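Local coordinates for mandelate racemase/muconate lactonizing enzyme family protein (Bradyrhizobium sp. ORS 278, PDB 3TOY) that is of unknown specific function but belongs to the enolase-like enzymes, pairing an N-terminal capping domain with a barrel domain that binds a metal ion, at residues A[73-77]-A[294-298]; A[304-308]-A[330-335]. One frame throughout, in Å; residues are numbered along the deposited sequence.

Interaction 1. Residues A[73-77]-A[294-298]; sequences YLFAY and DLMKV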
ATOM      1  N   TYR A  73     -11.568 -42.334   6.145  1.00 28.37           N
ATOM      2  CA  TYR A  73     -11.550 -42.166   7.601  1.00 27.80           C
ATOM      3  C   TYR A  73     -11.110 -40.753   8.010  1.00 33.32           C
ATOM      4  O   TYR A  73     -10.442 -40.023   7.232  1.00 34.93           O
ATOM      5  CB  TYR A  73     -10.640 -43.210   8.292  1.00 30.34           C
ATOM      6  CG  TYR A  73      -9.155 -42.945   8.110  1.00 31.35           C
ATOM      7  CD1 TYR A  73      -8.448 -42.164   9.031  1.00 31.82           C
ATOM      8  CD2 TYR A  73      -8.469 -43.457   7.019  1.00 30.64           C
ATOM      9  CE1 TYR A  73      -7.083 -41.896   8.856  1.00 28.28           C
ATOM     10  CE2 TYR A  73      -7.121 -43.205   6.836  1.00 30.62           C
ATOM     11  CZ  TYR A  73      -6.440 -42.415   7.753  1.00 32.30           C
ATOM     12  OH  TYR A  73      -5.107 -42.175   7.571  1.00 29.45           O
ATOM     13  N   LEU A  74     -11.505 -40.390   9.220  1.00 29.52           N
ATOM     14  CA  LEU A  74     -11.107 -39.156   9.879  1.00 30.28           C
ATOM     15  C   LEU A  74     -10.257 -39.480  11.093  1.00 38.58           C
ATOM     16  O   LEU A  74     -10.578 -40.416  11.843  1.00 32.91           O
ATOM     17  CB  LEU A  74     -12.347 -38.412  10.349  1.00 24.49           C
ATOM     18  CG  LEU A  74     -13.371 -38.065   9.275  1.00 27.73           C
ATOM     19  CD1 LEU A  74     -14.600 -37.451   9.937  1.00 31.08           C
ATOM     20  CD2 LEU A  74     -12.785 -37.115   8.235  1.00 29.77           C
ATOM     21  N   PHE A  75      -9.153 -38.744  11.268  1.00 32.89           N
ATOM     22  CA  PHE A  75      -8.456 -38.693  12.557  1.00 30.62           C
ATOM     23  C   PHE A  75      -9.188 -37.661  13.373  1.00 37.95           C
ATOM     24  O   PHE A  75      -9.384 -36.526  12.912  1.00 30.71           O
ATOM     25  CB  PHE A  75      -6.990 -38.284  12.381  1.00 30.52           C
ATOM     26  CG  PHE A  75      -6.279 -38.007  13.673  1.00 32.99           C
ATOM     27  CD1 PHE A  75      -5.969 -39.040  14.553  1.00 27.34           C
ATOM     28  CD2 PHE A  75      -5.915 -36.709  14.021  1.00 32.26           C
ATOM     29  CE1 PHE A  75      -5.315 -38.781  15.726  1.00 32.96           C
ATOM     30  CE2 PHE A  75      -5.266 -36.454  15.206  1.00 31.50           C
ATOM     31  CZ  PHE A  75      -4.959 -37.480  16.061  1.00 34.32           C
ATOM     32  N   ALA A  76      -9.598 -38.038  14.586  1.00 30.13           N
ATOM     33  CA  ALA A  76     -10.517 -37.214  15.345  1.00 29.31           C
ATOM     34  C   ALA A  76      -9.849 -36.394  16.443  1.00 27.47           C
ATOM     35  O   ALA A  76     -10.533 -35.653  17.166  1.00 32.72           O
ATOM     36  CB  ALA A  76     -11.643 -38.082  15.925  1.00 31.59           C
ATOM     37  N   TYR A  77      -8.526 -36.525  16.562  1.00 29.72           N
ATOM     38  CA  TYR A  77      -7.752 -35.808  17.575  1.00 30.16           C
ATOM     39  C   TYR A  77      -7.962 -36.276  19.015  1.00 32.06           C
ATOM     40  O   TYR A  77      -6.995 -36.526  19.724  1.00 32.47           O
ATOM     41  CB  TYR A  77      -8.005 -34.296  17.493  1.00 31.62           C
ATOM     42  CG  TYR A  77      -7.230 -33.635  16.362  1.00 26.96           C
ATOM     43  CD1 TYR A  77      -5.912 -33.212  16.551  1.00 29.29           C
ATOM     44  CD2 TYR A  77      -7.806 -33.454  15.114  1.00 34.60           C
ATOM     45  CE1 TYR A  77      -5.196 -32.606  15.506  1.00 29.50           C
ATOM     46  CE2 TYR A  77      -7.088 -32.851  14.063  1.00 30.61           C
ATOM     47  CZ  TYR A  77      -5.795 -32.434  14.279  1.00 32.31           C
ATOM     48  OH  TYR A  77      -5.082 -31.838  13.246  1.00 32.90           O
ATOM     49  N   ASP A 294      -5.134 -30.322   5.322  1.00 26.23           N
ATOM     50  CA  ASP A 294      -5.615 -31.615   5.820  1.00 24.39           C
ATOM     51  C   ASP A 294      -6.863 -31.950   5.015  1.00 24.17           C
ATOM     52  O   ASP A 294      -7.807 -31.144   4.936  1.00 24.30           O
ATOM     53  CB  ASP A 294      -5.972 -31.450   7.305  1.00 22.80           C
ATOM     54  CG  ASP A 294      -6.342 -32.772   7.983  1.00 27.71           C
ATOM     55  OD1 ASP A 294      -7.031 -33.609   7.341  1.00 32.46           O
ATOM     56  OD2 ASP A 294      -5.936 -32.949   9.150  1.00 30.49           O
ATOM     57  N   LEU A 295      -6.880 -33.121   4.392  1.00 25.13           N
ATOM     58  CA  LEU A 295      -8.050 -33.494   3.617  1.00 27.30           C
ATOM     59  C   LEU A 295      -9.333 -33.459   4.454  1.00 23.63           C
ATOM     60  O   LEU A 295     -10.404 -33.300   3.893  1.00 25.42           O
ATOM     61  CB  LEU A 295      -7.861 -34.879   2.977  1.00 27.73           C
ATOM     62  CG  LEU A 295      -6.969 -34.865   1.733  1.00 24.66           C
ATOM     63  CD1 LEU A 295      -6.445 -36.283   1.419  1.00 23.63           C
ATOM     64  CD2 LEU A 295      -7.695 -34.292   0.532  1.00 28.79           C
ATOM     65  N   MET A 296      -9.225 -33.615   5.774  1.00 23.22           N
ATOM     66  CA  MET A 296     -10.415 -33.593   6.640  1.00 23.85           C
ATOM     67  C   MET A 296     -10.975 -32.191   6.827  1.00 29.30           C
ATOM     68  O   MET A 296     -12.108 -32.035   7.262  1.00 24.40           O
ATOM     69  CB  MET A 296     -10.089 -34.063   8.053  1.00 27.52           C
ATOM     70  CG  MET A 296      -9.447 -35.389   8.209  1.00 29.77           C
ATOM     71  SD  MET A 296      -9.461 -35.710   9.989  1.00 32.56           S
ATOM     72  CE  MET A 296      -8.137 -34.677  10.636  1.00 30.46           C
ATOM     73  N   LYS A 297     -10.169 -31.162   6.561  1.00 25.58           N
ATOM     74  CA  LYS A 297     -10.612 -29.779   6.894  1.00 22.74           C
ATOM     75  C   LYS A 297     -10.667 -28.887   5.653  1.00 24.61           C
ATOM     76  O   LYS A 297     -11.396 -27.890   5.611  1.00 27.03           O
ATOM     77  CB  LYS A 297      -9.672 -29.168   7.932  1.00 24.73           C
ATOM     78  CG  LYS A 297      -9.698 -29.888   9.270  1.00 26.82           C
ATOM     79  CD  LYS A 297      -8.976 -29.110  10.347  1.00 24.72           C
ATOM     80  CE  LYS A 297      -9.197 -29.728  11.729  1.00 24.42           C
ATOM     81  NZ  LYS A 297      -8.552 -28.953  12.831  1.00 26.59           N
ATOM     82  N   VAL A 298      -9.928 -29.279   4.630  1.00 22.98           N
ATOM     83  CA  VAL A 298      -9.934 -28.560   3.349  1.00 23.83           C
ATOM     84  C   VAL A 298     -11.150 -28.822   2.442  1.00 29.59           C
ATOM     85  O   VAL A 298     -11.301 -28.154   1.413  1.00 25.92           O
ATOM     86  CB  VAL A 298      -8.622 -28.832   2.575  1.00 24.80           C
ATOM     87  CG1 VAL A 298      -8.704 -30.167   1.849  1.00 22.81           C
ATOM     88  CG2 VAL A 298      -8.358 -27.729   1.531  1.00 24.37           C
TER
HETATM   89  O   HOH W   1      -6.254 -31.022  11.088  1.00 31.66           O
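D294 OD2 is held by two partners: H321 ND1, and a water that bridges to Y77. The water lies 2.6 Å from Y77 OH, at the edge of the ring and in its plane, and 2.8 Å from D294 OD2. The other carboxylate oxygen, D294 OD1, accepts from M296 N at 2.7 Å on its anti side. This is an Asx turn. D294 O also takes K297 N and V298 N, so both the side chain and the backbone carbonyl of D294 hold the turn.

M296 fills the gap between the segments. Its CG touches L74 CD2 at 3.8 Å. The chain then bends at the sulfur (chi3 -76°), which turns CE toward Y77, 4.0 Å from Y77 CE2. F75 O meets M296 SD at 3.0 Å, almost in line with the CG-SD bond, a placing consistent with a chalcogen contact. K297 NZ hydrogen-bonds N272 OD1 and L117 O of a second subunit.

The segments join the end of strand 69-75 in the capping domain to a barrel loop. F75 O is buried without a hydrogen-bonding partner, so the methionine sulfur probably eases that cost. Between these two segments the polar link, from Y77 to D294, passes through water.

Interaction 2. Residues A[304-308]-A[330-335]; sequences WLNVA and VLPVTP. With P4C (O-acetaldehydyl-hexaethylene glycol), chain H.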
ATOM      1  N   TRP A 304      -9.509 -29.948  -1.864  1.00 23.49           N
ATOM      2  CA  TRP A 304      -8.058 -29.989  -2.133  1.00 25.02           C
ATOM      3  C   TRP A 304      -7.723 -29.487  -3.523  1.00 25.35           C
ATOM      4  O   TRP A 304      -6.781 -28.680  -3.702  1.00 22.74           O
ATOM      5  CB  TRP A 304      -7.509 -31.416  -1.966  1.00 23.68           C
ATOM      6  CG  TRP A 304      -6.057 -31.544  -2.274  1.00 21.28           C
ATOM      7  CD1 TRP A 304      -5.487 -31.526  -3.491  1.00 22.58           C
ATOM      8  CD2 TRP A 304      -4.993 -31.690  -1.328  1.00 24.76           C
ATOM      9  NE1 TRP A 304      -4.124 -31.649  -3.382  1.00 26.72           N
ATOM     10  CE2 TRP A 304      -3.795 -31.742  -2.059  1.00 24.46           C
ATOM     11  CE3 TRP A 304      -4.937 -31.753   0.066  1.00 24.96           C
ATOM     12  CZ2 TRP A 304      -2.555 -31.877  -1.454  1.00 22.18           C
ATOM     13  CZ3 TRP A 304      -3.707 -31.878   0.667  1.00 26.58           C
ATOM     14  CH2 TRP A 304      -2.532 -31.957  -0.092  1.00 25.42           C
ATOM     15  N   LEU A 305      -8.466 -29.972  -4.527  1.00 23.56           N
ATOM     16  CA  LEU A 305      -8.185 -29.593  -5.913  1.00 26.00           C
ATOM     17  C   LEU A 305      -8.346 -28.080  -6.162  1.00 23.89           C
ATOM     18  O   LEU A 305      -7.583 -27.480  -6.941  1.00 25.85           O
ATOM     19  CB  LEU A 305      -9.047 -30.407  -6.895  1.00 22.45           C
ATOM     20  CG  LEU A 305      -8.749 -31.912  -6.899  1.00 26.91           C
ATOM     21  CD1 LEU A 305      -9.837 -32.650  -7.694  1.00 34.23           C
ATOM     22  CD2 LEU A 305      -7.352 -32.261  -7.436  1.00 27.75           C
ATOM     23  N   ASN A 306      -9.329 -27.462  -5.529  1.00 24.12           N
ATOM     24  CA  ASN A 306      -9.505 -26.008  -5.590  0.50 23.28           C
ATOM     25  C   ASN A 306      -8.253 -25.335  -5.022  1.00 22.21           C
ATOM     26  O   ASN A 306      -7.656 -24.444  -5.649  1.00 26.33           O
ATOM     27  CB  ASN A 306     -10.722 -25.614  -4.741  0.50 25.20           C
ATOM     28  CG  ASN A 306     -11.110 -24.126  -4.847  0.50 25.43           C
ATOM     29  OD1 ASN A 306     -10.301 -23.189  -4.641  0.50 24.63           O
ATOM     30  ND2 ASN A 306     -12.405 -23.905  -5.109  0.50 25.40           N
ATOM     31  N   VAL A 307      -7.874 -25.756  -3.815  1.00 21.68           N
ATOM     32  CA  VAL A 307      -6.687 -25.187  -3.143  1.00 22.45           C
ATOM     33  C   VAL A 307      -5.387 -25.430  -3.943  1.00 23.32           C
ATOM     34  O   VAL A 307      -4.484 -24.610  -3.928  1.00 23.14           O
ATOM     35  CB  VAL A 307      -6.559 -25.692  -1.663  1.00 20.34           C
ATOM     36  CG1 VAL A 307      -5.230 -25.217  -1.017  1.00 22.01           C
ATOM     37  CG2 VAL A 307      -7.736 -25.166  -0.827  1.00 23.52           C
ATOM     38  N   ALA A 308      -5.295 -26.526  -4.682  1.00 23.67           N
ATOM     39  CA  ALA A 308      -4.114 -26.776  -5.485  1.00 24.63           C
ATOM     40  C   ALA A 308      -3.964 -25.669  -6.543  1.00 23.71           C
ATOM     41  O   ALA A 308      -2.848 -25.273  -6.856  1.00 23.08           O
ATOM     42  CB  ALA A 308      -4.200 -28.138  -6.173  1.00 26.09           C
ATOM     43  N   VAL A 330      -3.827 -37.270  -4.244  1.00 28.28           N
ATOM     44  CA  VAL A 330      -3.994 -35.889  -4.727  1.00 28.08           C
ATOM     45  C   VAL A 330      -2.672 -35.135  -4.966  1.00 24.98           C
ATOM     46  O   VAL A 330      -2.613 -34.282  -5.847  1.00 27.45           O
ATOM     47  CB  VAL A 330      -4.946 -35.039  -3.831  1.00 26.04           C
ATOM     48  CG1 VAL A 330      -6.413 -35.458  -4.061  1.00 27.44           C
ATOM     49  CG2 VAL A 330      -4.544 -35.134  -2.367  1.00 26.46           C
ATOM     50  N   LEU A 331      -1.620 -35.473  -4.229  1.00 26.52           N
ATOM     51  CA  LEU A 331      -0.325 -34.820  -4.477  1.00 28.42           C
ATOM     52  C   LEU A 331       0.183 -34.941  -5.924  1.00 31.32           C
ATOM     53  O   LEU A 331       0.746 -33.985  -6.480  1.00 25.85           O
ATOM     54  CB  LEU A 331       0.703 -35.251  -3.433  1.00 26.46           C
ATOM     55  CG  LEU A 331       0.484 -34.499  -2.125  1.00 24.89           C
ATOM     56  CD1 LEU A 331       1.154 -35.203  -0.933  1.00 26.50           C
ATOM     57  CD2 LEU A 331       1.005 -33.047  -2.256  1.00 25.97           C
ATOM     58  N   PRO A 332      -0.036 -36.108  -6.576  1.00 26.80           N
ATOM     59  CA  PRO A 332       0.443 -36.223  -7.951  1.00 26.76           C
ATOM     60  C   PRO A 332      -0.217 -35.282  -8.952  1.00 23.99           C
ATOM     61  O   PRO A 332       0.311 -35.114 -10.052  1.00 26.94           O
ATOM     62  CB  PRO A 332       0.130 -37.700  -8.315  1.00 24.76           C
ATOM     63  CG  PRO A 332       0.143 -38.402  -6.975  1.00 23.67           C
ATOM     64  CD  PRO A 332      -0.522 -37.401  -6.046  1.00 27.06           C
ATOM     65  N   VAL A 333      -1.371 -34.694  -8.614  1.00 21.75           N
ATOM     66  CA  VAL A 333      -2.021 -33.754  -9.529  1.00 23.82           C
ATOM     67  C   VAL A 333      -2.001 -32.315  -8.990  1.00 25.40           C
ATOM     68  O   VAL A 333      -2.739 -31.455  -9.471  1.00 28.06           O
ATOM     69  CB  VAL A 333      -3.460 -34.183  -9.875  1.00 27.32           C
ATOM     70  CG1 VAL A 333      -3.429 -35.538 -10.678  1.00 25.69           C
ATOM     71  CG2 VAL A 333      -4.317 -34.299  -8.600  1.00 26.06           C
ATOM     72  N   THR A 334      -1.142 -32.084  -8.005  1.00 25.00           N
ATOM     73  CA  THR A 334      -1.036 -30.785  -7.326  1.00 25.70           C
ATOM     74  C   THR A 334       0.188 -30.104  -7.945  1.00 22.49           C
ATOM     75  O   THR A 334       1.307 -30.612  -7.816  1.00 24.64           O
ATOM     76  CB  THR A 334      -0.825 -30.978  -5.821  1.00 27.53           C
ATOM     77  OG1 THR A 334      -1.959 -31.671  -5.268  1.00 25.99           O
ATOM     78  CG2 THR A 334      -0.611 -29.617  -5.062  1.00 23.90           C
ATOM     79  N   PRO A 335      -0.022 -28.980  -8.653  1.00 24.10           N
ATOM     80  CA  PRO A 335       1.083 -28.384  -9.387  1.00 23.76           C
ATOM     81  C   PRO A 335       2.300 -28.111  -8.521  1.00 23.30           C
ATOM     82  O   PRO A 335       3.431 -28.322  -8.979  1.00 26.65           O
ATOM     83  CB  PRO A 335       0.497 -27.071  -9.915  1.00 26.09           C
ATOM     84  CG  PRO A 335      -0.971 -27.389 -10.099  1.00 25.12           C
ATOM     85  CD  PRO A 335      -1.289 -28.267  -8.886  1.00 23.08           C
TER
HETATM   86  O1  P4C H 364      -6.417 -27.766 -10.035  1.00 56.69           O
HETATM   87  C2  P4C H 364      -6.205 -29.059  -9.450  1.00 51.92           C
HETATM   88  C3  P4C H 364      -5.720 -30.064 -10.492  1.00 53.42           C
HETATM   89  O4  P4C H 364      -6.832 -30.712 -11.120  1.00 54.66           O
HETATM   90  C5  P4C H 364      -6.548 -32.084 -11.443  1.00 57.00           C
HETATM   91  C6  P4C H 364      -7.676 -32.727 -12.248  1.00 44.51           C
HETATM   92  O7  P4C H 364      -8.792 -33.013 -11.406  1.00 57.08           O
HETATM   93  C8  P4C H 364     -10.042 -33.196 -12.079  1.00 43.06           C
HETATM   94  C9  P4C H 364     -11.156 -33.116 -11.036  1.00 45.45           C
HETATM   95  O10 P4C H 364     -11.908 -31.910 -11.216  1.00 58.09           O
HETATM   96  C11 P4C H 364     -12.638 -31.515 -10.054  1.00 53.54           C
HETATM   97  C12 P4C H 364     -13.174 -30.098 -10.257  1.00 59.08           C
HETATM   98  O13 P4C H 364     -12.135 -29.124 -10.093  1.00 49.44           O
HETATM   99  C14 P4C H 364     -12.668 -27.799  -9.982  1.00 49.63           C
HETATM  100  C15 P4C H 364     -11.535 -26.778 -10.069  1.00 58.50           C
HETATM  101  O16 P4C H 364     -10.986 -26.547  -8.769  1.00 50.93           O
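W304 and T334 make the direct hydrogen bond of this contact. W304 NE1 donates to T334 OG1 at 2.9 Å, with an angle of 167° and the oxygen in the ring plane. T334 OG1 donates onward to V330 O over 2.8 Å, from above the carbonyl plane. V333 N reaches the same oxygen from the opposite face, so V330 O is gripped twice.

The CH-pi contact is made by V330. Its CG2 sits 3.5 Å from the centroid of the five-membered ring of W304, over the face. The indole reaches across because its CG lies opposite the backbone N (chi1 178°). Face and N-H edge are thus both engaged, which should restrain rotation of the ring.

Apolar contacts fill in the rest. L331 CD2 meets the indole edge at W304 CZ2, L305 CD2 touches V333 CG2 at 3.8 Å, and A308 CB packs on P335 CD.

The ligand o-acetaldehydyl-hexaethylene glycol lies along L305, N306, A308 and V333. Its O1 makes only a weak bond to L305 O, at 3.3 Å.

The contact fastens helix 300-314 to the turn that follows helix 324-330. Helix 275-285 packs on N306 and V307, and a third subunit meets N306, V333 and P335.

Both contacts are buried, but interaction 1 lies nearer the centre of the chain, about 6 Å from it to its own centre, against 13 Å for interaction 2. Interaction 1 joins the capping domain to the barrel. Interaction 2 stays within the barrel domain and reaches the surface at P335, while L305, N306, A308 and V333 line the pocket of the bound glycol. The two meet through the loop 294-298, which leads into helix 300-314: V298 CG2 packs on V307 CG2 at 3.5 Å, and L295 on W304. Their chemistry differs. Across 73-77 and 294-298 a thioether and a water do the joining, near a calcium ion. Between 304-308 and 330-335 an indole is held directly. Each also borders a different neighbouring subunit.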